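Local coordinates for protein beta-phenylalanine aminotransferase (Variovorax paradoxus, PDB 4AO9) that catalyses the transamination of beta-phenylalanine with pyridoxal-5'-phosphate as cofactor, as a member of the class-III aminotransferases, at residues R46-Q51 with P68-I73; Q28-A33 with D397-Q402; T264-P269 with F420-L425. All blocks are in the same frame, centred on the assembly; numbering follows the deposited sequence.

Contacts 2 and 3 join parts far apart in sequence; contact 1 joins nearer ones. Contact 1 joins helix 42-51 to the run leading into strand 72-77, and contact 2 sets helix 23-40, which immediately precedes helix 42-51, against helix 398-410. Their centres lie about 20 Å apart on the same side of the chain's centre, and along the sequence contact 1 is nested inside the loop closed by contact 2. Contact 3 is deeper, about 28 Å from contact 2 and 29 Å from contact 1 between centres. Its segments alternate with those of contact 2, so the N-terminal helices, the cofactor-binding region and the C-terminal part are interlaced, while contact 1 also meets the second subunit.

Contact 1. Residues R46-Q51 with P68-I73; sequences RQFEAQ and PFPLTI
Helix 42-51 lies across the run of chain that leads into strand 72-77, with Phe48 facing Phe69 and Pro70 while Gln47 faces Thr72. The centre is a CH-pi contact: Phe69 CB sits over one face of the Phe48 ring, 4.0 Å from its centroid and displaced toward the rim near CG. Phe48 reaches this place because its CG is anti to the backbone N (chi1 174°), which carries the ring off the helix toward the other segment. Pro70 approaches the same ring obliquely, its CD lying 3.8 Å from Phe48 CD1. A flat aromatic and a rigid proline suit such a spot, since both offer broad apolar surface. Phe69 gives mainly its CB here; with CG placed between the backbone N and carbonyl carbon (chi1 57°), its own ring turns off to meet Phe37 of helix 23-40.

Thr72 lies by the beginning of a strand that is outermost in its own chain's mixed sheet; the sheet runs on into the second subunit, where Thr72 and Ile73 pair in a parallel ladder, and Phe48 also packs on Arg311 of that chain. The contact therefore belongs to the dimer interface as well as to the N-terminal part of the fold.

Around Thr72 the contact turns polar. The aliphatic part of Gln47 crosses Thr72 at about a right angle, bringing CG of Gln47 to 3.3 Å from Thr72 OG1. A water completes the link, donating to Thr72 OG1 at 2.8 Å and accepting from Gln47 NE2 at 3.3 Å. The Gln47 chain bends so that NE2 reaches both this water and Gln51 OE1, one helical turn on, to which it makes a weak bond at 3.0 Å.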
ATOM      1  N   ARG A  46     -13.219  27.034  -2.885  1.00 13.47           N
ATOM      2  CA  ARG A  46     -11.923  27.611  -3.261  1.00 13.79           C
ATOM      3  C   ARG A  46     -10.825  26.550  -3.246  1.00 13.14           C
ATOM      4  O   ARG A  46     -10.020  26.454  -4.176  1.00 13.27           O
ATOM      5  CB  ARG A  46     -11.557  28.745  -2.290  1.00 14.33           C
ATOM      6  CG  ARG A  46     -10.264  29.499  -2.586  1.00 18.60           C
ATOM      7  CD  ARG A  46     -10.045  30.652  -1.589  1.00 23.53           C
ATOM      8  NE  ARG A  46     -11.309  31.291  -1.207  1.00 27.28           N
ATOM      9  CZ  ARG A  46     -11.788  31.363   0.037  1.00 27.42           C
ATOM     10  NH1 ARG A  46     -11.110  30.859   1.061  1.00 28.46           N
ATOM     11  NH2 ARG A  46     -12.955  31.952   0.256  1.00 29.46           N
ATOM     12  N   GLN A  47     -10.806  25.757  -2.181  1.00 13.01           N
ATOM     13  CA  GLN A  47      -9.780  24.732  -2.024  1.00 12.96           C
ATOM     14  C   GLN A  47      -9.890  23.665  -3.115  1.00 12.58           C
ATOM     15  O   GLN A  47      -8.866  23.241  -3.680  1.00 12.13           O
ATOM     16  CB  GLN A  47      -9.862  24.137  -0.622  1.00 13.78           C
ATOM     17  CG  GLN A  47      -8.892  23.017  -0.330  1.00 15.60           C
ATOM     18  CD  GLN A  47      -7.444  23.356  -0.631  1.00 18.78           C
ATOM     19  OE1 GLN A  47      -7.015  24.513  -0.528  1.00 20.30           O
ATOM     20  NE2 GLN A  47      -6.680  22.339  -1.013  1.00 18.15           N
ATOM     21  N   PHE A  48     -11.119  23.251  -3.423  1.00 11.87           N
ATOM     22  CA  PHE A  48     -11.357  22.291  -4.493  1.00 11.48           C
ATOM     23  C   PHE A  48     -10.836  22.794  -5.834  1.00 11.91           C
ATOM     24  O   PHE A  48     -10.131  22.073  -6.548  1.00 11.65           O
ATOM     25  CB  PHE A  48     -12.851  21.944  -4.603  1.00 11.54           C
ATOM     26  CG  PHE A  48     -13.179  21.077  -5.783  1.00 12.02           C
ATOM     27  CD1 PHE A  48     -12.972  19.704  -5.722  1.00 12.88           C
ATOM     28  CD2 PHE A  48     -13.688  21.636  -6.959  1.00 14.07           C
ATOM     29  CE1 PHE A  48     -13.274  18.890  -6.816  1.00 14.47           C
ATOM     30  CE2 PHE A  48     -13.988  20.833  -8.067  1.00 14.75           C
ATOM     31  CZ  PHE A  48     -13.777  19.452  -7.990  1.00 14.47           C
ATOM     32  N   GLU A  49     -11.172  24.035  -6.173  1.00 12.06           N
ATOM     33  CA  GLU A  49     -10.758  24.583  -7.458  1.00 13.27           C
ATOM     34  C   GLU A  49      -9.240  24.666  -7.583  1.00 12.93           C
ATOM     35  O   GLU A  49      -8.674  24.413  -8.652  1.00 13.75           O
ATOM     36  CB  GLU A  49     -11.396  25.959  -7.678  1.00 13.59           C
ATOM     37  CG  GLU A  49     -12.896  25.887  -7.945  1.00 17.27           C
ATOM     38  CD  GLU A  49     -13.638  27.221  -7.817  1.00 22.52           C
ATOM     39  OE1 GLU A  49     -13.034  28.248  -7.426  1.00 26.34           O
ATOM     40  OE2 GLU A  49     -14.850  27.234  -8.105  1.00 25.90           O
ATOM     41  N   ALA A  50      -8.581  25.015  -6.485  1.00 12.47           N
ATOM     42  CA  ALA A  50      -7.129  25.139  -6.485  1.00 12.15           C
ATOM     43  C   ALA A  50      -6.459  23.770  -6.639  1.00 12.00           C
ATOM     44  O   ALA A  50      -5.512  23.597  -7.422  1.00 11.93           O
ATOM     45  CB  ALA A  50      -6.676  25.826  -5.204  1.00 12.24           C
ATOM     46  N   GLN A  51      -6.977  22.797  -5.903  1.00 11.33           N
ATOM     47  CA  GLN A  51      -6.384  21.469  -5.846  1.00 11.07           C
ATOM     48  C   GLN A  51      -6.636  20.674  -7.130  1.00 10.93           C
ATOM     49  O   GLN A  51      -5.846  19.785  -7.472  1.00 10.75           O
ATOM     50  CB  GLN A  51      -6.894  20.755  -4.597  1.00 10.94           C
ATOM     51  CG  GLN A  51      -6.306  19.385  -4.314  1.00 11.41           C
ATOM     52  CD  GLN A  51      -6.556  18.967  -2.879  1.00 11.95           C
ATOM     53  OE1 GLN A  51      -6.054  19.600  -1.945  1.00 14.79           O
ATOM     54  NE2 GLN A  51      -7.335  17.917  -2.694  1.00 12.47           N
ATOM     55  N   PRO A  68     -21.701  18.817  -5.508  1.00 14.92           N
ATOM     56  CA  PRO A  68     -21.010  19.539  -6.580  1.00 14.97           C
ATOM     57  C   PRO A  68     -19.490  19.597  -6.396  1.00 14.99           C
ATOM     58  O   PRO A  68     -18.755  19.715  -7.385  1.00 16.18           O
ATOM     59  CB  PRO A  68     -21.644  20.933  -6.526  1.00 15.25           C
ATOM     60  CG  PRO A  68     -22.074  21.105  -5.120  1.00 15.18           C
ATOM     61  CD  PRO A  68     -22.492  19.721  -4.651  1.00 14.66           C
ATOM     62  N   PHE A  69     -19.042  19.492  -5.143  1.00 13.99           N
ATOM     63  CA  PHE A  69     -17.626  19.374  -4.776  1.00 13.56           C
ATOM     64  C   PHE A  69     -17.583  18.865  -3.339  1.00 13.10           C
ATOM     65  O   PHE A  69     -18.523  19.086  -2.585  1.00 12.93           O
ATOM     66  CB  PHE A  69     -16.886  20.722  -4.879  1.00 14.14           C
ATOM     67  CG  PHE A  69     -17.489  21.807  -4.036  1.00 14.17           C
ATOM     68  CD1 PHE A  69     -18.498  22.618  -4.544  1.00 15.16           C
ATOM     69  CD2 PHE A  69     -17.069  22.011  -2.722  1.00 13.70           C
ATOM     70  CE1 PHE A  69     -19.075  23.612  -3.764  1.00 16.36           C
ATOM     71  CE2 PHE A  69     -17.646  23.004  -1.926  1.00 14.60           C
ATOM     72  CZ  PHE A  69     -18.658  23.812  -2.455  1.00 16.37           C
ATOM     73  N   PRO A  70     -16.498  18.171  -2.955  1.00 12.56           N
ATOM     74  CA  PRO A  70     -16.417  17.669  -1.583  1.00 12.30           C
ATOM     75  C   PRO A  70     -15.940  18.737  -0.614  1.00 12.02           C
ATOM     76  O   PRO A  70     -15.137  19.605  -0.987  1.00 12.25           O
ATOM     77  CB  PRO A  70     -15.388  16.538  -1.686  1.00 12.12           C
ATOM     78  CG  PRO A  70     -14.497  16.967  -2.828  1.00 12.17           C
ATOM     79  CD  PRO A  70     -15.436  17.612  -3.811  1.00 12.92           C
ATOM     80  N   LEU A  71     -16.408  18.652   0.623  1.00 11.43           N
ATOM     81  CA  LEU A  71     -15.869  19.479   1.698  1.00 11.51           C
ATOM     82  C   LEU A  71     -14.419  19.111   1.975  1.00 10.92           C
ATOM     83  O   LEU A  71     -14.045  17.929   1.957  1.00 11.62           O
ATOM     84  CB  LEU A  71     -16.668  19.290   2.987  1.00 11.94           C
ATOM     85  CG  LEU A  71     -18.148  19.679   3.007  1.00 13.02           C
ATOM     86  CD1 LEU A  71     -18.807  19.232   4.310  1.00 17.18           C
ATOM     87  CD2 LEU A  71     -18.291  21.172   2.841  1.00 15.70           C
ATOM     88  N   THR A  72     -13.601  20.132   2.204  1.00 10.63           N
ATOM     89  CA  THR A  72     -12.293  19.932   2.812  1.00 10.45           C
ATOM     90  C   THR A  72     -12.448  19.865   4.324  1.00 10.76           C
ATOM     91  O   THR A  72     -13.108  20.713   4.927  1.00 11.14           O
ATOM     92  CB  THR A  72     -11.326  21.054   2.414  1.00 10.32           C
ATOM     93  OG1 THR A  72     -10.992  20.897   1.037  1.00 11.76           O
ATOM     94  CG2 THR A  72     -10.037  21.005   3.233  1.00 10.85           C
ATOM     95  N   ILE A  73     -11.840  18.845   4.921  1.00 10.54           N
ATOM     96  CA  ILE A  73     -11.856  18.667   6.367  1.00 11.09           C
ATOM     97  C   ILE A  73     -10.576  19.269   6.945  1.00 11.53           C
ATOM     98  O   ILE A  73      -9.473  18.876   6.558  1.00 11.52           O
ATOM     99  CB  ILE A  73     -12.027  17.166   6.755  1.00 10.92           C
ATOM    100  CG1 ILE A  73     -13.325  16.582   6.162  1.00 10.77           C
ATOM    101  CG2 ILE A  73     -11.962  16.966   8.269  1.00 11.97           C
ATOM    102  CD1 ILE A  73     -14.608  17.358   6.505  1.00 12.33           C
TER
HETATM  103  O   HOH W   1      -8.714  19.913  -0.238  1.00 12.56           O

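Contact 2. Residues Q28-A33 with D397-Q402; sequences QALADA and DGRLRQ
Ala29 packs on Leu403, and the next residue, Leu30, meets Arg399 and Gln402; the small side chain of Ala29 is consistent with the close approach of helices 23-40 and 398-410. Leu30 reaches across with CG anti to its backbone N (chi1 -168°), and its two methyl groups divide the work. CD1 lies against Gln402 CB at 3.7 Å; CD2 passes the amide of the same residue, 3.8 Å from Gln402 NE2, and also rests 4.0 Å from Arg399 CG. A branched leucine fits because one methyl can press on the root of Gln402 while the other fills the angle between its amide and the methylene part of Arg399.

This is helix-to-helix packing at the surface, made where helix 398-410 begins. Asp397 is the N-cap of that helix: its OD1 accepts from Arg399 N at 3.1 Å, from above the carboxylate plane. The same oxygen takes Arg399 NE at 3.0 Å through its syn lone pair, nearly straight at 171° and within the guanidinium plane, while OD2 takes NH2 at 2.8 Å in the salt bridge, with a more tilted approach. Gripped side-on in this way, the guanidinium is fixed in rotation, and its NH1 is directed to Asp27 and the backbone oxygen of His23 on helix 23-40. Charge thus binds the two helices beside the apolar touch of Leu30. Gln402 OE1 is hydrogen-bonded to Tyr34 OH of helix 23-40.

From Leu30 the first helix winds on to Ala33, which, buried and small, faces the shared side again and packs on Phe406, one turn beyond Gln402.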
ATOM      1  N   GLN A  28     -35.687  19.201  -8.289  1.00 26.39           N
ATOM      2  CA  GLN A  28     -35.775  20.539  -7.700  1.00 26.55           C
ATOM      3  C   GLN A  28     -35.153  20.595  -6.305  1.00 25.65           C
ATOM      4  O   GLN A  28     -34.366  21.495  -6.015  1.00 25.29           O
ATOM      5  CB  GLN A  28     -37.232  21.021  -7.639  1.00 27.54           C
ATOM      6  CG  GLN A  28     -37.898  21.243  -8.999  1.00 30.46           C
ATOM      7  CD  GLN A  28     -39.423  21.349  -8.908  1.00 34.35           C
ATOM      8  OE1 GLN A  28     -39.964  22.113  -8.103  1.00 36.11           O
ATOM      9  NE2 GLN A  28     -40.120  20.584  -9.749  1.00 35.00           N
ATOM     10  N   ALA A  29     -35.508  19.631  -5.452  1.00 24.63           N
ATOM     11  CA  ALA A  29     -34.992  19.568  -4.084  1.00 23.57           C
ATOM     12  C   ALA A  29     -33.475  19.396  -4.074  1.00 22.67           C
ATOM     13  O   ALA A  29     -32.784  19.973  -3.230  1.00 22.54           O
ATOM     14  CB  ALA A  29     -35.659  18.441  -3.305  1.00 23.44           C
ATOM     15  N   LEU A  30     -32.966  18.607  -5.019  1.00 22.13           N
ATOM     16  CA  LEU A  30     -31.524  18.390  -5.132  1.00 21.20           C
ATOM     17  C   LEU A  30     -30.787  19.646  -5.596  1.00 21.19           C
ATOM     18  O   LEU A  30     -29.719  19.970  -5.061  1.00 20.40           O
ATOM     19  CB  LEU A  30     -31.207  17.198  -6.043  1.00 21.14           C
ATOM     20  CG  LEU A  30     -29.752  16.711  -6.000  1.00 20.93           C
ATOM     21  CD1 LEU A  30     -29.363  16.300  -4.583  1.00 20.35           C
ATOM     22  CD2 LEU A  30     -29.556  15.551  -6.961  1.00 22.20           C
ATOM     23  N   ALA A  31     -31.358  20.348  -6.577  1.00 21.19           N
ATOM     24  CA  ALA A  31     -30.788  21.612  -7.058  1.00 21.21           C
ATOM     25  C   ALA A  31     -30.679  22.613  -5.908  1.00 21.27           C
ATOM     26  O   ALA A  31     -29.664  23.305  -5.762  1.00 21.05           O
ATOM     27  CB  ALA A  31     -31.635  22.189  -8.196  1.00 21.65           C
ATOM     28  N   ASP A  32     -31.727  22.666  -5.090  1.00 21.44           N
ATOM     29  CA  ASP A  32     -31.761  23.507  -3.903  1.00 21.60           C
ATOM     30  C   ASP A  32     -30.669  23.106  -2.893  1.00 20.66           C
ATOM     31  O   ASP A  32     -29.968  23.963  -2.362  1.00 20.73           O
ATOM     32  CB  ASP A  32     -33.160  23.453  -3.268  1.00 22.57           C
ATOM     33  CG  ASP A  32     -33.255  24.265  -2.001  1.00 24.49           C
ATOM     34  OD1 ASP A  32     -33.212  25.513  -2.084  1.00 29.07           O
ATOM     35  OD2 ASP A  32     -33.374  23.654  -0.920  1.00 28.59           O
ATOM     36  N   ALA A  33     -30.520  21.803  -2.648  1.00 19.49           N
ATOM     37  CA  ALA A  33     -29.499  21.309  -1.717  1.00 18.44           C
ATOM     38  C   ALA A  33     -28.083  21.665  -2.185  1.00 17.85           C
ATOM     39  O   ALA A  33     -27.241  22.087  -1.377  1.00 17.14           O
ATOM     40  CB  ALA A  33     -29.641  19.805  -1.507  1.00 18.17           C
ATOM     41  N   ASP A 397     -32.948   5.051  -6.248  1.00 21.64           N
ATOM     42  CA  ASP A 397     -32.754   6.410  -6.743  1.00 20.79           C
ATOM     43  C   ASP A 397     -31.585   7.064  -6.015  1.00 20.01           C
ATOM     44  O   ASP A 397     -31.682   7.422  -4.842  1.00 19.79           O
ATOM     45  CB  ASP A 397     -34.048   7.215  -6.539  1.00 20.76           C
ATOM     46  CG  ASP A 397     -34.008   8.607  -7.170  1.00 21.06           C
ATOM     47  OD1 ASP A 397     -32.954   9.043  -7.690  1.00 20.59           O
ATOM     48  OD2 ASP A 397     -35.063   9.277  -7.134  1.00 22.13           O
ATOM     49  N   GLY A 398     -30.477   7.234  -6.731  1.00 19.07           N
ATOM     50  CA  GLY A 398     -29.277   7.834  -6.162  1.00 18.17           C
ATOM     51  C   GLY A 398     -29.472   9.241  -5.629  1.00 17.67           C
ATOM     52  O   GLY A 398     -28.723   9.684  -4.755  1.00 17.79           O
ATOM     53  N   ARG A 399     -30.481   9.949  -6.138  1.00 17.54           N
ATOM     54  CA  ARG A 399     -30.721  11.330  -5.736  1.00 17.24           C
ATOM     55  C   ARG A 399     -31.194  11.384  -4.287  1.00 16.67           C
ATOM     56  O   ARG A 399     -30.971  12.375  -3.597  1.00 16.76           O
ATOM     57  CB  ARG A 399     -31.745  12.017  -6.656  1.00 17.47           C
ATOM     58  CG  ARG A 399     -31.305  12.135  -8.115  1.00 18.67           C
ATOM     59  CD  ARG A 399     -32.469  12.582  -9.015  1.00 20.39           C
ATOM     60  NE  ARG A 399     -33.588  11.640  -8.966  1.00 21.93           N
ATOM     61  CZ  ARG A 399     -34.835  11.913  -9.344  1.00 23.33           C
ATOM     62  NH1 ARG A 399     -35.160  13.114  -9.808  1.00 24.28           N
ATOM     63  NH2 ARG A 399     -35.769  10.976  -9.243  1.00 22.63           N
ATOM     64  N   LEU A 400     -31.848  10.314  -3.839  1.00 16.24           N
ATOM     65  CA  LEU A 400     -32.330  10.222  -2.468  1.00 15.78           C
ATOM     66  C   LEU A 400     -31.183  10.086  -1.469  1.00 15.04           C
ATOM     67  O   LEU A 400     -31.224  10.684  -0.398  1.00 14.61           O
ATOM     68  CB  LEU A 400     -33.339   9.072  -2.311  1.00 16.09           C
ATOM     69  CG  LEU A 400     -34.615   9.178  -3.150  1.00 17.11           C
ATOM     70  CD1 LEU A 400     -35.485   7.957  -2.941  1.00 17.27           C
ATOM     71  CD2 LEU A 400     -35.391  10.452  -2.823  1.00 17.60           C
ATOM     72  N   ARG A 401     -30.167   9.299  -1.824  1.00 14.46           N
ATOM     73  CA  ARG A 401     -28.947   9.218  -1.015  1.00 13.99           C
ATOM     74  C   ARG A 401     -28.274  10.588  -0.890  1.00 13.49           C
ATOM     75  O   ARG A 401     -27.781  10.948   0.181  1.00 12.28           O
ATOM     76  CB  ARG A 401     -27.960   8.206  -1.610  1.00 14.27           C
ATOM     77  CG  ARG A 401     -28.458   6.759  -1.606  1.00 17.71           C
ATOM     78  CD  ARG A 401     -27.280   5.797  -1.753  1.00 20.46           C
ATOM     79  NE  ARG A 401     -27.463   4.544  -1.011  1.00 24.96           N
ATOM     80  CZ  ARG A 401     -26.612   3.520  -1.074  1.00 24.93           C
ATOM     81  NH1 ARG A 401     -25.522   3.591  -1.832  1.00 26.04           N
ATOM     82  NH2 ARG A 401     -26.842   2.423  -0.375  1.00 25.95           N
ATOM     83  N   GLN A 402     -28.270  11.351  -1.985  1.00 13.20           N
ATOM     84  CA  GLN A 402     -27.683  12.697  -1.955  1.00 13.47           C
ATOM     85  C   GLN A 402     -28.484  13.617  -1.038  1.00 13.50           C
ATOM     86  O   GLN A 402     -27.914  14.337  -0.213  1.00 13.41           O
ATOM     87  CB  GLN A 402     -27.580  13.297  -3.356  1.00 13.44           C
ATOM     88  CG  GLN A 402     -26.670  12.550  -4.304  1.00 14.68           C
ATOM     89  CD  GLN A 402     -26.543  13.262  -5.627  1.00 16.20           C
ATOM     90  OE1 GLN A 402     -25.912  14.323  -5.720  1.00 18.15           O
ATOM     91  NE2 GLN A 402     -27.141  12.691  -6.661  1.00 18.49           N
TER

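Contact 3. Residues T264-P269 with F420-L425; sequences TSRLAP and FVVLSL
Arg266 NH2 donates to the backbone oxygen of Leu423 over 2.8 Å, in a nearly straight bond with an N-H...O angle of 172°. The acceptor lies at the edge of the guanidinium, near its plane. NH2 is also hydrogen-bonded to Ser376 OG, and NH1 to the backbone oxygen of Thr97, so both terminal nitrogens are held and the flat group cannot easily turn.

The side chain leaves the backbone with CG between N and the carbonyl carbon (chi1 46°) and bends at its third torsion, presenting its nitrogens to the end of strand 420-422. Val422 meets it at about a right angle: its CG1 lies 3.7 Å from Arg266 NH1 in an oblique approach. A beta-branched residue suits this strand, one methyl touching the arginine while the other, CG2, sits 3.5 Å above the centre of the Phe420 ring.

Arg266 is part of a short 3-10 segment that follows Val262 and Met263, which line the pyridoxal-5'-phosphate pocket, and its side chain is about 9 Å from the cofactor. The contact joins this loop to strand 420-422 of a three-stranded antiparallel sheet, whose neighbour, strand 377-381, also packs on Arg266 through Leu377.

Arg266 is buried, and the acceptors named here are neutral, two carbonyl oxygens and a hydroxyl; its positive charge is therefore probably stabilised in part by their dipoles, and the hydrogen bonds themselves connect the loop that follows the cofactor-pocket residues to the C-terminal strand.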
ATOM      1  N   THR A 264     -14.875  -6.691   8.317  1.00 10.33           N
ATOM      2  CA  THR A 264     -15.665  -7.496   9.262  1.00 10.70           C
ATOM      3  C   THR A 264     -14.922  -7.944  10.525  1.00 10.89           C
ATOM      4  O   THR A 264     -15.547  -8.437  11.481  1.00 11.41           O
ATOM      5  CB  THR A 264     -16.323  -8.727   8.594  1.00 10.67           C
ATOM      6  OG1 THR A 264     -15.315  -9.618   8.116  1.00 10.30           O
ATOM      7  CG2 THR A 264     -17.222  -8.314   7.426  1.00 10.31           C
ATOM      8  N   SER A 265     -13.596  -7.786  10.564  1.00 10.45           N
ATOM      9  CA  SER A 265     -12.862  -8.211  11.763  1.00 10.57           C
ATOM     10  C   SER A 265     -13.263  -7.406  12.987  1.00 10.91           C
ATOM     11  O   SER A 265     -13.112  -7.879  14.101  1.00 10.12           O
ATOM     12  CB  SER A 265     -11.356  -8.123  11.559  1.00 10.36           C
ATOM     13  OG  SER A 265     -10.957  -6.769  11.581  1.00  9.96           O
ATOM     14  N   ARG A 266     -13.775  -6.197  12.776  1.00 11.88           N
ATOM     15  CA  ARG A 266     -14.203  -5.362  13.914  1.00 13.38           C
ATOM     16  C   ARG A 266     -15.575  -5.683  14.482  1.00 14.05           C
ATOM     17  O   ARG A 266     -15.955  -5.111  15.513  1.00 15.34           O
ATOM     18  CB  ARG A 266     -14.137  -3.857  13.606  1.00 14.09           C
ATOM     19  CG  ARG A 266     -14.719  -3.403  12.284  1.00 17.68           C
ATOM     20  CD  ARG A 266     -14.537  -1.889  12.123  1.00 19.80           C
ATOM     21  NE  ARG A 266     -15.624  -1.264  12.839  1.00 15.01           N
ATOM     22  CZ  ARG A 266     -15.799   0.030  13.098  1.00 13.27           C
ATOM     23  NH1 ARG A 266     -14.940   0.978  12.712  1.00 14.34           N
ATOM     24  NH2 ARG A 266     -16.880   0.366  13.774  1.00 13.37           N
ATOM     25  N   LEU A 267     -16.306  -6.589  13.833  1.00 14.15           N
ATOM     26  CA  LEU A 267     -17.735  -6.751  14.116  1.00 14.54           C
ATOM     27  C   LEU A 267     -18.083  -7.600  15.327  1.00 15.69           C
ATOM     28  O   LEU A 267     -19.252  -7.690  15.712  1.00 17.02           O
ATOM     29  CB  LEU A 267     -18.461  -7.289  12.883  1.00 13.96           C
ATOM     30  CG  LEU A 267     -18.597  -6.312  11.731  1.00 13.83           C
ATOM     31  CD1 LEU A 267     -19.190  -7.047  10.530  1.00 12.40           C
ATOM     32  CD2 LEU A 267     -19.448  -5.095  12.141  1.00 14.13           C
ATOM     33  N   ALA A 268     -17.085  -8.250  15.908  1.00 15.37           N
ATOM     34  CA  ALA A 268     -17.273  -9.080  17.084  1.00 15.88           C
ATOM     35  C   ALA A 268     -15.919  -9.144  17.765  1.00 15.72           C
ATOM     36  O   ALA A 268     -14.916  -8.777  17.145  1.00 15.33           O
ATOM     37  CB  ALA A 268     -17.764 -10.476  16.688  1.00 15.80           C
ATOM     38  N   PRO A 269     -15.869  -9.600  19.033  1.00 15.63           N
ATOM     39  CA  PRO A 269     -14.599  -9.635  19.770  1.00 15.58           C
ATOM     40  C   PRO A 269     -13.454 -10.315  19.006  1.00 15.40           C
ATOM     41  O   PRO A 269     -12.305  -9.878  19.097  1.00 15.12           O
ATOM     42  CB  PRO A 269     -14.967 -10.407  21.040  1.00 15.88           C
ATOM     43  CG  PRO A 269     -16.393 -10.024  21.263  1.00 16.43           C
ATOM     44  CD  PRO A 269     -17.002 -10.006  19.893  1.00 16.36           C
ATOM     45  N   PHE A 420     -23.360   4.909   4.164  1.00 10.88           N
ATOM     46  CA  PHE A 420     -22.610   4.052   5.091  1.00 11.03           C
ATOM     47  C   PHE A 420     -22.402   4.768   6.425  1.00 11.39           C
ATOM     48  O   PHE A 420     -21.862   5.872   6.456  1.00 11.44           O
ATOM     49  CB  PHE A 420     -21.261   3.725   4.430  1.00 11.08           C
ATOM     50  CG  PHE A 420     -20.393   2.725   5.161  1.00 10.80           C
ATOM     51  CD1 PHE A 420     -20.917   1.704   5.960  1.00 10.80           C
ATOM     52  CD2 PHE A 420     -19.007   2.779   4.980  1.00 11.45           C
ATOM     53  CE1 PHE A 420     -20.054   0.766   6.581  1.00 10.71           C
ATOM     54  CE2 PHE A 420     -18.151   1.840   5.577  1.00 11.37           C
ATOM     55  CZ  PHE A 420     -18.675   0.832   6.384  1.00 11.22           C
ATOM     56  N   VAL A 421     -22.867   4.141   7.506  1.00 11.78           N
ATOM     57  CA  VAL A 421     -22.778   4.671   8.860  1.00 12.26           C
ATOM     58  C   VAL A 421     -21.836   3.798   9.671  1.00 12.08           C
ATOM     59  O   VAL A 421     -21.978   2.575   9.690  1.00 12.62           O
ATOM     60  CB  VAL A 421     -24.173   4.684   9.527  1.00 12.67           C
ATOM     61  CG1 VAL A 421     -24.083   5.042  11.015  1.00 14.39           C
ATOM     62  CG2 VAL A 421     -25.087   5.646   8.793  1.00 13.61           C
ATOM     63  N   VAL A 422     -20.871   4.433  10.333  1.00 11.57           N
ATOM     64  CA  VAL A 422     -19.796   3.713  11.011  1.00 11.59           C
ATOM     65  C   VAL A 422     -19.633   4.288  12.409  1.00 11.20           C
ATOM     66  O   VAL A 422     -19.321   5.471  12.550  1.00 12.16           O
ATOM     67  CB  VAL A 422     -18.448   3.894  10.247  1.00 10.97           C
ATOM     68  CG1 VAL A 422     -17.284   3.228  10.981  1.00 12.41           C
ATOM     69  CG2 VAL A 422     -18.541   3.367   8.811  1.00 12.96           C
ATOM     70  N   LEU A 423     -19.835   3.464  13.431  1.00 12.00           N
ATOM     71  CA  LEU A 423     -19.597   3.915  14.800  1.00 12.40           C
ATOM     72  C   LEU A 423     -18.111   3.871  15.127  1.00 11.84           C
ATOM     73  O   LEU A 423     -17.368   3.000  14.644  1.00 12.20           O
ATOM     74  CB  LEU A 423     -20.401   3.076  15.806  1.00 13.81           C
ATOM     75  CG  LEU A 423     -21.845   3.492  16.132  1.00 17.93           C
ATOM     76  CD1 LEU A 423     -22.600   4.266  15.023  1.00 19.07           C
ATOM     77  CD2 LEU A 423     -22.644   2.320  16.651  1.00 18.44           C
ATOM     78  N   SER A 424     -17.672   4.854  15.905  1.00 11.06           N
ATOM     79  CA  SER A 424     -16.328   4.883  16.464  1.00 10.88           C
ATOM     80  C   SER A 424     -16.418   5.028  17.982  1.00 11.55           C
ATOM     81  O   SER A 424     -17.472   5.410  18.511  1.00 11.79           O
ATOM     82  CB  SER A 424     -15.509   6.015  15.837  1.00 11.22           C
ATOM     83  OG  SER A 424     -16.162   7.264  16.003  1.00 11.39           O
ATOM     84  N   LEU A 425     -15.319   4.744  18.678  1.00 11.27           N
ATOM     85  CA  LEU A 425     -15.350   4.712  20.144  1.00 11.95           C
ATOM     86  C   LEU A 425     -15.756   6.017  20.844  1.00 12.35           C
ATOM     87  O   LEU A 425     -16.441   5.945  21.858  1.00 12.50           O
ATOM     88  CB  LEU A 425     -14.028   4.197  20.713  1.00 11.96           C
ATOM     89  CG  LEU A 425     -13.643   2.760  20.362  1.00 12.03           C
ATOM     90  CD1 LEU A 425     -12.194   2.507  20.735  1.00 13.02           C
ATOM     91  CD2 LEU A 425     -14.568   1.740  21.040  1.00 13.78           C
TER